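Local coordinates for protein fructose-bisphosphatase (Pyrococcus horikoshii, PDB 1VDW) that probably hydrolyses fructose 1,6-bisphosphate to fructose 6-phosphate and phosphate with magnesium, as a homodimeric member of the inositol monophosphatase superfamily, at residues Lys4-Arg7 against Lys8-Ile11; Arg15-His19 against Asn20-Leu24; Asn52-Ile55 against Ser56-Asp60; Gly132-Asn136 against Gly137-Lys141. All blocks are in the same frame, centred on the assembly; numbering follows the deposited sequence.

How the contacts relate
Contacts 1 and 2 follow each other along helix 3-20, contact 2 covering its last turn and the start of the loop beyond it; their centres are about 18 Å apart. Contact 3 lies in the second half of helix 45-60, alongside, and touches both: Phe58 packs on Trp6 and Ile9 of contact 1, while Ile53 meets Asn20 and Ile21 of contact 2. Contact 4 comes last in the chain, in the hairpin 132-135/138-140 at one edge of the large mixed sheet, about 16 Å from contact 1 and about 26 Å from contact 3, centre to centre. Contacts 1-3 thus join the two helices into one layer covering that sheet, while contact 4 finishes the sheet's edge without touching them.

Contact 1 of 4, residues Lys4-Arg7 against Lys8-Ile11; sequences KTWR and KIAI
Arg7, Lys8 and Ile9 meet their neighbours mainly through carbonyl oxygens of the helix backbone. The side chain of Arg7 runs outward with a bend at chi3 (74°) to a salt bridge between NH2 and Glu126. Its carbonyl faces the following turn, accepting from Ile11 N at 3.2 Å, while CB of Ala10 and CG1 of Ile11 border the same oxygen. Lys8 N is held loosely, with weak bonds to Lys4 O and to Thr5 O, each 3.3 Å long. Its CB rests 3.4 Å from Thr5 O, and beyond it the chain turns at chi2 (-87°), carrying NZ to Asp12 in a salt bridge one turn on. Ile9 N donates to Thr5 O, and Ile9 CB lies 3.3 Å from Trp6 O, the next carbonyl. In the conformer considered here, CD1 of Ile9 approaches CE3 of Trp6, obliquely to the indole; the side chains run side by side in the same direction, but Ile9 is modelled in two conformers, so this touch is less certain than the backbone bonds. One residue on, Ala10 N donates to Trp6 O at 3.0 Å. Trp6 and Ile9 face Phe58 and Leu61, while Ala10 reaches Tyr113 and Phe115, and the lysines lie toward solvent. Such a division is that of an amphipathic helix, here the N-terminal one in an outer helical layer of the layered alpha-beta fold of the inositol monophosphatase superfamily.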
# COMPACT_ATOMS: atom_id res chain seq x y z
N LYS A 4 -26.01 1.76 -18.59
CA LYS A 4 -25.14 2.01 -19.74
C LYS A 4 -24.67 3.46 -19.83
O LYS A 4 -23.49 3.72 -20.10
CB LYS A 4 -25.87 1.63 -21.03
CG LYS A 4 -25.03 1.82 -22.28
CD LYS A 4 -25.78 1.43 -23.54
CE LYS A 4 -24.92 1.61 -24.77
NZ LYS A 4 -25.63 1.23 -26.02
N THR A 5 -25.57 4.41 -19.62
CA THR A 5 -25.20 5.81 -19.69
C THR A 5 -24.27 6.23 -18.55
O THR A 5 -23.42 7.10 -18.71
CB THR A 5 -26.45 6.72 -19.70
OG1 THR A 5 -27.24 6.48 -18.53
CG2 THR A 5 -27.29 6.44 -20.94
N TRP A 6 -24.43 5.60 -17.38
CA TRP A 6 -23.57 5.92 -16.25
C TRP A 6 -22.15 5.41 -16.50
O TRP A 6 -21.17 6.03 -16.08
CB TRP A 6 -24.13 5.32 -14.96
CG TRP A 6 -25.36 6.02 -14.48
CD1 TRP A 6 -26.62 5.50 -14.39
CD2 TRP A 6 -25.46 7.39 -14.06
NE1 TRP A 6 -27.50 6.46 -13.94
CE2 TRP A 6 -26.82 7.62 -13.73
CE3 TRP A 6 -24.54 8.43 -13.93
CZ2 TRP A 6 -27.27 8.87 -13.28
CZ3 TRP A 6 -24.99 9.68 -13.48
CH2 TRP A 6 -26.35 9.88 -13.16
N ARG A 7 -22.04 4.29 -17.21
CA ARG A 7 -20.73 3.74 -17.51
C ARG A 7 -19.98 4.68 -18.45
O ARG A 7 -18.75 4.80 -18.38
CB ARG A 7 -20.87 2.34 -18.10
CG ARG A 7 -21.62 1.38 -17.17
CD ARG A 7 -21.69 -0.04 -17.70
NE ARG A 7 -20.41 -0.74 -17.62
CZ ARG A 7 -20.23 -2.01 -17.97
NH1 ARG A 7 -21.26 -2.72 -18.43
NH2 ARG A 7 -19.04 -2.57 -17.85
N LYS A 8 -20.71 5.37 -19.32
CA LYS A 8 -20.11 6.33 -20.25
C LYS A 8 -19.54 7.49 -19.43
O LYS A 8 -18.46 8.01 -19.71
CB LYS A 8 -21.16 6.84 -21.24
CG LYS A 8 -20.65 7.82 -22.30
CD LYS A 8 -20.70 9.27 -21.83
CE LYS A 8 -20.29 10.23 -22.95
NZ LYS A 8 -20.33 11.65 -22.52
N ILE A 9 -20.28 7.89 -18.40
CA ILE A 9 -19.84 8.97 -17.53
C ILE A 9 -18.56 8.57 -16.79
O ILE A 9 -17.67 9.39 -16.59
CB ILE A 9 -20.95 9.34 -16.52
CG1 ILE A 9 -22.16 9.89 -17.28
CG2 ILE A 9 -20.43 10.35 -15.51
CD1 ILE A 9 -23.32 10.27 -16.41
N ALA A 10 -18.47 7.30 -16.39
CA ALA A 10 -17.29 6.82 -15.69
C ALA A 10 -16.06 7.02 -16.57
O ALA A 10 -15.00 7.44 -16.10
CB ALA A 10 -17.45 5.34 -15.34
N ILE A 11 -16.20 6.73 -17.87
CA ILE A 11 -15.09 6.90 -18.79
C ILE A 11 -14.72 8.38 -18.94
O ILE A 11 -13.54 8.71 -19.00
CB ILE A 11 -15.41 6.31 -20.17
CG1 ILE A 11 -15.71 4.82 -20.03
CG2 ILE A 11 -14.24 6.54 -21.12
CD1 ILE A 11 -14.61 4.02 -19.37

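Contact 2 of 4, residues Arg15-His19 against Asn20-Leu24; sequences RDFDH and NIMPL
Met22 reaches back to Asp18 and Phe17 atom by atom. Its CB lies 3.6 Å from Asp18 O. CG, placed beside the backbone N (chi1 -74°), lies 3.8 Å from Asp18 OD1 and also close to CE2 of the Phe17 ring; that carboxylate oxygen is also hydrogen-bonded to Tyr117 OH. A further bend brings SD to the rim of the phenyl ring, 3.7 Å from CE2 and near the ring plane, a Met-aromatic contact at the edge. The Met22 side chain also touches Phe99 and Pro119. One face of the ring is covered by Ile21: its CB stands almost above the centre, 3.7 Å from the centroid, in a CH-pi contact, and its CG2 leans over CZ at 3.4 Å. This grip belongs to the last turn of helix 3-20, where the chain passes from alpha-helix toward a short 3-10 segment. Phe17 O accepts there from both Ile21 N (2.7 Å) and Met22 N (3.2 Å), which approach from opposite faces of its carbonyl plane. Phe17 also packs near Leu86, a predicted magnesium-site residue. Asp16 O likewise serves two donors, the backbone N and the ND2 of Asn20, so the amide turns back along the last turn. Pro23, which has no N-H to offer, sets CD 3.2 Å from Asp18 O and CG beside His19 O.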
# COMPACT_ATOMS: atom_id res chain seq x y z
N ARG A 15 -10.92 9.88 -18.08
CA ARG A 15 -10.20 10.80 -18.94
C ARG A 15 -9.92 12.14 -18.26
O ARG A 15 -8.80 12.66 -18.34
CB ARG A 15 -10.98 11.01 -20.24
CG ARG A 15 -11.04 9.74 -21.07
CD ARG A 15 -11.98 9.89 -22.25
NE ARG A 15 -11.93 8.70 -23.11
CZ ARG A 15 -12.85 8.40 -24.02
NH1 ARG A 15 -13.90 9.19 -24.20
NH2 ARG A 15 -12.71 7.30 -24.74
N ASP A 16 -10.92 12.71 -17.60
CA ASP A 16 -10.73 13.99 -16.92
C ASP A 16 -9.69 13.85 -15.80
O ASP A 16 -8.87 14.74 -15.60
CB ASP A 16 -12.05 14.49 -16.33
CG ASP A 16 -13.07 14.86 -17.39
OD1 ASP A 16 -12.65 15.34 -18.47
OD2 ASP A 16 -14.28 14.68 -17.15
N PHE A 17 -9.73 12.72 -15.10
CA PHE A 17 -8.80 12.47 -14.01
C PHE A 17 -7.36 12.37 -14.52
O PHE A 17 -6.46 13.01 -13.98
CB PHE A 17 -9.17 11.18 -13.28
CG PHE A 17 -8.36 10.95 -12.04
CD1 PHE A 17 -8.81 11.41 -10.81
CD2 PHE A 17 -7.13 10.30 -12.11
CE1 PHE A 17 -8.05 11.23 -9.66
CE2 PHE A 17 -6.36 10.12 -10.96
CZ PHE A 17 -6.83 10.58 -9.74
N ASP A 18 -7.15 11.54 -15.54
CA ASP A 18 -5.80 11.38 -16.07
C ASP A 18 -5.24 12.69 -16.62
O ASP A 18 -4.04 12.94 -16.55
CB ASP A 18 -5.77 10.33 -17.18
CG ASP A 18 -6.13 8.94 -16.70
OD1 ASP A 18 -6.02 8.67 -15.48
OD2 ASP A 18 -6.52 8.11 -17.54
N HIS A 19 -6.11 13.53 -17.17
CA HIS A 19 -5.66 14.79 -17.74
C HIS A 19 -5.38 15.90 -16.74
O HIS A 19 -4.41 16.64 -16.88
CB HIS A 19 -6.66 15.28 -18.79
CG HIS A 19 -6.26 16.55 -19.46
ND1 HIS A 19 -6.38 17.79 -18.86
CD2 HIS A 19 -5.72 16.78 -20.68
CE1 HIS A 19 -5.93 18.72 -19.67
NE2 HIS A 19 -5.52 18.14 -20.79
N ASN A 20 -6.23 16.01 -15.72
CA ASN A 20 -6.09 17.07 -14.73
C ASN A 20 -5.42 16.69 -13.43
O ASN A 20 -4.80 17.53 -12.78
CB ASN A 20 -7.47 17.66 -14.43
CG ASN A 20 -8.04 18.42 -15.59
OD1 ASN A 20 -7.64 19.56 -15.86
ND2 ASN A 20 -8.98 17.81 -16.30
N ILE A 21 -5.54 15.42 -13.03
CA ILE A 21 -4.96 14.98 -11.77
C ILE A 21 -3.63 14.24 -11.88
O ILE A 21 -2.68 14.57 -11.17
CB ILE A 21 -5.95 14.09 -10.99
CG1 ILE A 21 -7.25 14.86 -10.71
CG2 ILE A 21 -5.31 13.63 -9.68
CD1 ILE A 21 -7.07 16.10 -9.86
N MET A 22 -3.53 13.24 -12.74
CA MET A 22 -2.28 12.49 -12.83
C MET A 22 -1.03 13.31 -13.12
O MET A 22 0.06 12.96 -12.64
CB MET A 22 -2.41 11.33 -13.83
CG MET A 22 -3.25 10.16 -13.32
SD MET A 22 -2.74 9.53 -11.69
CE MET A 22 -1.23 8.70 -12.10
N PRO A 23 -1.13 14.39 -13.91
CA PRO A 23 0.10 15.15 -14.15
C PRO A 23 0.63 15.75 -12.85
O PRO A 23 1.78 16.18 -12.77
CB PRO A 23 -0.35 16.23 -15.13
CG PRO A 23 -1.44 15.55 -15.90
CD PRO A 23 -2.21 14.86 -14.80
N LEU A 24 -0.22 15.76 -11.82
CA LEU A 24 0.16 16.31 -10.53
C LEU A 24 0.88 15.29 -9.65
O LEU A 24 1.47 15.65 -8.63
CB LEU A 24 -1.08 16.83 -9.79
CG LEU A 24 -1.81 18.02 -10.43
CD1 LEU A 24 -3.03 18.38 -9.60
CD2 LEU A 24 -0.86 19.22 -10.52

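Contact 3 of 4, residues Asn52-Ile55 against Ser56-Asp60; sequences NIII and SKFKD
Ser56 OG donates to Asn52 O at 2.6 Å, lying in the plane of that carbonyl with a C=O...O angle of 156°. Its chi1 of 63° puts the hydroxyl between the backbone N and the carbonyl carbon, from where it can turn back along the helix to the preceding turn. Asn52 O therefore has two donors, but they are unequal: the backbone N of Ser56 stands 3.4 Å away and its bond is weak, so the hydroxyl bond is the shorter and probably the stronger of the two. This is the familiar helical use of serine, satisfying its hydroxyl on the carbonyl four residues earlier, within the second half of helix 45-60. Further along, Lys59 N binds Ile55 O at 2.9 Å, nearly along the C=O axis, whereas Phe58 N reaches Ile54 O only through a weak bond of 3.3 Å. That oxygen is also screened by carbon, with Lys57 CB at 3.2 Å and Phe58 CD2 at 3.3 Å. Ser56 O in turn accepts from Asp60 N. Lys57 NZ forms a salt bridge with Asp12 of helix 3-20, and the backbone oxygen of Lys59 accepts from Gln75 NE2. The Phe58 ring also meets Ile54, whose CG1 lies 3.6 Å from CE2, though Ile54 is modelled in two conformers and that packing is less certain. Val81 and Val103 of the sheet line the ring further.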
# COMPACT_ATOMS: atom_id res chain seq x y z
N ASN A 52 -13.34 19.68 -8.36
CA ASN A 52 -13.87 20.51 -9.44
C ASN A 52 -14.34 19.72 -10.65
O ASN A 52 -15.44 19.93 -11.14
CB ASN A 52 -12.82 21.52 -9.91
CG ASN A 52 -12.62 22.66 -8.93
OD1 ASN A 52 -13.45 22.91 -8.07
ND2 ASN A 52 -11.50 23.36 -9.07
N ILE A 53 -13.50 18.81 -11.13
CA ILE A 53 -13.83 18.03 -12.31
C ILE A 53 -14.97 17.03 -12.14
O ILE A 53 -15.81 16.89 -13.03
CB ILE A 53 -12.59 17.27 -12.85
CG1 ILE A 53 -12.04 16.33 -11.77
CG2 ILE A 53 -11.53 18.27 -13.28
CD1 ILE A 53 -10.83 15.53 -12.22
N ILE A 54 -15.03 16.36 -11.00
CA ILE A 54 -16.07 15.36 -10.78
C ILE A 54 -17.39 15.91 -10.25
O ILE A 54 -18.46 15.51 -10.72
CB ILE A 54 -15.56 14.24 -9.85
CG1 ILE A 54 -16.53 13.06 -9.88
CG2 ILE A 54 -15.40 14.77 -8.43
CD1 ILE A 54 -15.99 11.82 -9.21
N ILE A 55 -17.34 16.81 -9.28
CA ILE A 55 -18.57 17.36 -8.73
C ILE A 55 -19.35 18.14 -9.78
O ILE A 55 -20.57 18.01 -9.88
CB ILE A 55 -18.28 18.28 -7.52
CG1 ILE A 55 -17.61 17.48 -6.41
CG2 ILE A 55 -19.57 18.92 -7.02
CD1 ILE A 55 -18.41 16.27 -5.94
N SER A 56 -18.65 18.95 -10.56
CA SER A 56 -19.29 19.74 -11.60
C SER A 56 -19.98 18.81 -12.60
O SER A 56 -21.09 19.09 -13.06
CB SER A 56 -18.26 20.60 -12.33
OG SER A 56 -17.30 19.80 -12.99
N LYS A 57 -19.31 17.71 -12.91
CA LYS A 57 -19.84 16.72 -13.85
C LYS A 57 -21.24 16.26 -13.46
O LYS A 57 -22.17 16.31 -14.26
CB LYS A 57 -18.89 15.52 -13.91
CG LYS A 57 -19.29 14.44 -14.90
CD LYS A 57 -19.08 14.89 -16.33
CE LYS A 57 -19.24 13.72 -17.30
NZ LYS A 57 -19.01 14.12 -18.72
N PHE A 58 -21.39 15.82 -12.21
CA PHE A 58 -22.68 15.34 -11.73
C PHE A 58 -23.67 16.46 -11.45
O PHE A 58 -24.87 16.29 -11.65
CB PHE A 58 -22.47 14.48 -10.49
CG PHE A 58 -21.76 13.19 -10.77
CD1 PHE A 58 -22.37 12.20 -11.54
CD2 PHE A 58 -20.47 12.97 -10.31
CE1 PHE A 58 -21.70 11.02 -11.84
CE2 PHE A 58 -19.79 11.79 -10.61
CZ PHE A 58 -20.41 10.81 -11.38
N LYS A 59 -23.17 17.61 -10.99
CA LYS A 59 -24.05 18.74 -10.71
C LYS A 59 -24.73 19.18 -12.00
O LYS A 59 -25.94 19.43 -12.02
CB LYS A 59 -23.24 19.91 -10.13
CG LYS A 59 -24.09 21.12 -9.78
CD LYS A 59 -23.25 22.25 -9.21
CE LYS A 59 -24.10 23.47 -8.90
NZ LYS A 59 -25.17 23.17 -7.90
N ASP A 60 -23.96 19.27 -13.08
CA ASP A 60 -24.49 19.68 -14.37
C ASP A 60 -25.49 18.69 -14.95
O ASP A 60 -26.29 19.04 -15.81
CB ASP A 60 -23.35 19.91 -15.37
CG ASP A 60 -22.39 21.00 -14.94
OD1 ASP A 60 -22.81 21.89 -14.16
OD2 ASP A 60 -21.22 20.98 -15.38

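Contact 4 of 4, residues Gly132-Asn136 against Gly137-Lys141; sequences GSYLN and GEKIK
Leu135 and Glu138 exchange two backbone hydrogen bonds, Leu135 N to Glu138 O at 2.8 Å and Glu138 N to Leu135 O at 3.0 Å. The second donor stands well above the carbonyl plane, 59° out of it, at the closing pair of the turn. A further bond, Ile140 N to Ser133 O, is nearly straight (170°), and a water bridges Ser133 N and Ile140 O where the strands part. At the tip, Asn136 and Gly137 fill a type I' turn; both have positive phi, a conformation that suits glycine at Gly137. A second water donates to Asn136 O and to Glu138 OE2, joining the turn to the carboxylate, while Asn136 OD1 accepts from Leu124 N on the next strand. Outside these bonds, the side chains of Tyr134 and Lys139 slant across each other: ring atom CD1 lies 3.5 Å from Lys139 CA, and CE1 is 4.0 Å from its CB. On the other face Leu135 CB meets Ile140 CG2 at 3.6 Å, and Ile140 CG1 passes 3.9 Å from Ser133 CB. Leu135 and Ile140 there pack on helix 175-184, and Ser133 OG is bonded to Ile208 O. Glu138, on that same face but at the turn end, and Lys139, on the other, are exposed. The hairpin is thus held largely, it seems, by main-chain bonds, with two waters bridging polar atoms.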
# COMPACT_ATOMS: atom_id res chain seq x y z
N GLY A 132 -23.49 -8.16 -11.48
CA GLY A 132 -22.18 -8.60 -11.03
C GLY A 132 -21.19 -7.47 -10.88
O GLY A 132 -21.51 -6.30 -11.13
N SER A 133 -19.98 -7.81 -10.44
CA SER A 133 -18.91 -6.84 -10.29
C SER A 133 -17.84 -7.22 -11.29
O SER A 133 -17.65 -8.40 -11.59
CB SER A 133 -18.37 -6.82 -8.87
OG SER A 133 -19.30 -6.17 -8.02
N TYR A 134 -17.12 -6.21 -11.78
CA TYR A 134 -16.11 -6.42 -12.81
C TYR A 134 -14.87 -5.57 -12.62
O TYR A 134 -14.90 -4.54 -11.94
CB TYR A 134 -16.72 -6.07 -14.17
CG TYR A 134 -18.01 -6.78 -14.49
CD1 TYR A 134 -18.00 -7.95 -15.25
CD2 TYR A 134 -19.23 -6.33 -13.98
CE1 TYR A 134 -19.18 -8.65 -15.50
CE2 TYR A 134 -20.41 -7.02 -14.23
CZ TYR A 134 -20.37 -8.18 -14.98
OH TYR A 134 -21.54 -8.89 -15.20
N LEU A 135 -13.78 -6.02 -13.22
CA LEU A 135 -12.51 -5.30 -13.24
C LEU A 135 -12.14 -5.27 -14.72
O LEU A 135 -11.89 -6.31 -15.33
CB LEU A 135 -11.42 -6.01 -12.45
CG LEU A 135 -10.03 -5.39 -12.64
CD1 LEU A 135 -10.04 -3.91 -12.28
CD2 LEU A 135 -9.02 -6.13 -11.77
N ASN A 136 -12.13 -4.07 -15.30
CA ASN A 136 -11.82 -3.91 -16.72
C ASN A 136 -12.69 -4.81 -17.59
O ASN A 136 -12.24 -5.36 -18.60
CB ASN A 136 -10.33 -4.14 -16.98
CG ASN A 136 -9.47 -3.05 -16.38
OD1 ASN A 136 -9.98 -2.01 -15.97
ND2 ASN A 136 -8.16 -3.27 -16.33
N GLY A 137 -13.95 -4.96 -17.18
CA GLY A 137 -14.89 -5.76 -17.94
C GLY A 137 -14.92 -7.25 -17.65
O GLY A 137 -15.79 -7.95 -18.16
N GLU A 138 -13.99 -7.74 -16.85
CA GLU A 138 -13.94 -9.16 -16.51
C GLU A 138 -14.61 -9.36 -15.16
O GLU A 138 -14.35 -8.62 -14.21
CB GLU A 138 -12.49 -9.63 -16.42
CG GLU A 138 -11.60 -9.26 -17.61
CD GLU A 138 -12.08 -9.83 -18.93
OE1 GLU A 138 -12.59 -10.97 -18.94
OE2 GLU A 138 -11.94 -9.14 -19.96
N LYS A 139 -15.47 -10.36 -15.05
CA LYS A 139 -16.16 -10.60 -13.79
C LYS A 139 -15.20 -10.94 -12.65
O LYS A 139 -14.24 -11.69 -12.82
CB LYS A 139 -17.18 -11.74 -13.95
CG LYS A 139 -17.90 -12.10 -12.66
CD LYS A 139 -19.07 -13.06 -12.90
CE LYS A 139 -20.21 -12.37 -13.62
NZ LYS A 139 -21.40 -13.26 -13.76
N ILE A 140 -15.45 -10.35 -11.48
CA ILE A 140 -14.63 -10.60 -10.30
C ILE A 140 -15.52 -11.08 -9.16
O ILE A 140 -16.72 -10.81 -9.14
CB ILE A 140 -13.86 -9.33 -9.82
CG1 ILE A 140 -14.83 -8.17 -9.58
CG2 ILE A 140 -12.78 -8.98 -10.83
CD1 ILE A 140 -14.18 -6.96 -8.91
N LYS A 141 -14.93 -11.80 -8.22
CA LYS A 141 -15.67 -12.30 -7.06
C LYS A 141 -14.70 -12.46 -5.90
O LYS A 141 -13.49 -12.56 -6.11
CB LYS A 141 -16.33 -13.65 -7.37
CG LYS A 141 -15.37 -14.76 -7.74
CD LYS A 141 -16.14 -16.02 -8.14
CE LYS A 141 -15.20 -17.13 -8.61
NZ LYS A 141 -14.33 -17.65 -7.52
O HOH W 1 -19.41 -10.55 -9.76
O HOH W 2 -10.32 -6.94 -19.70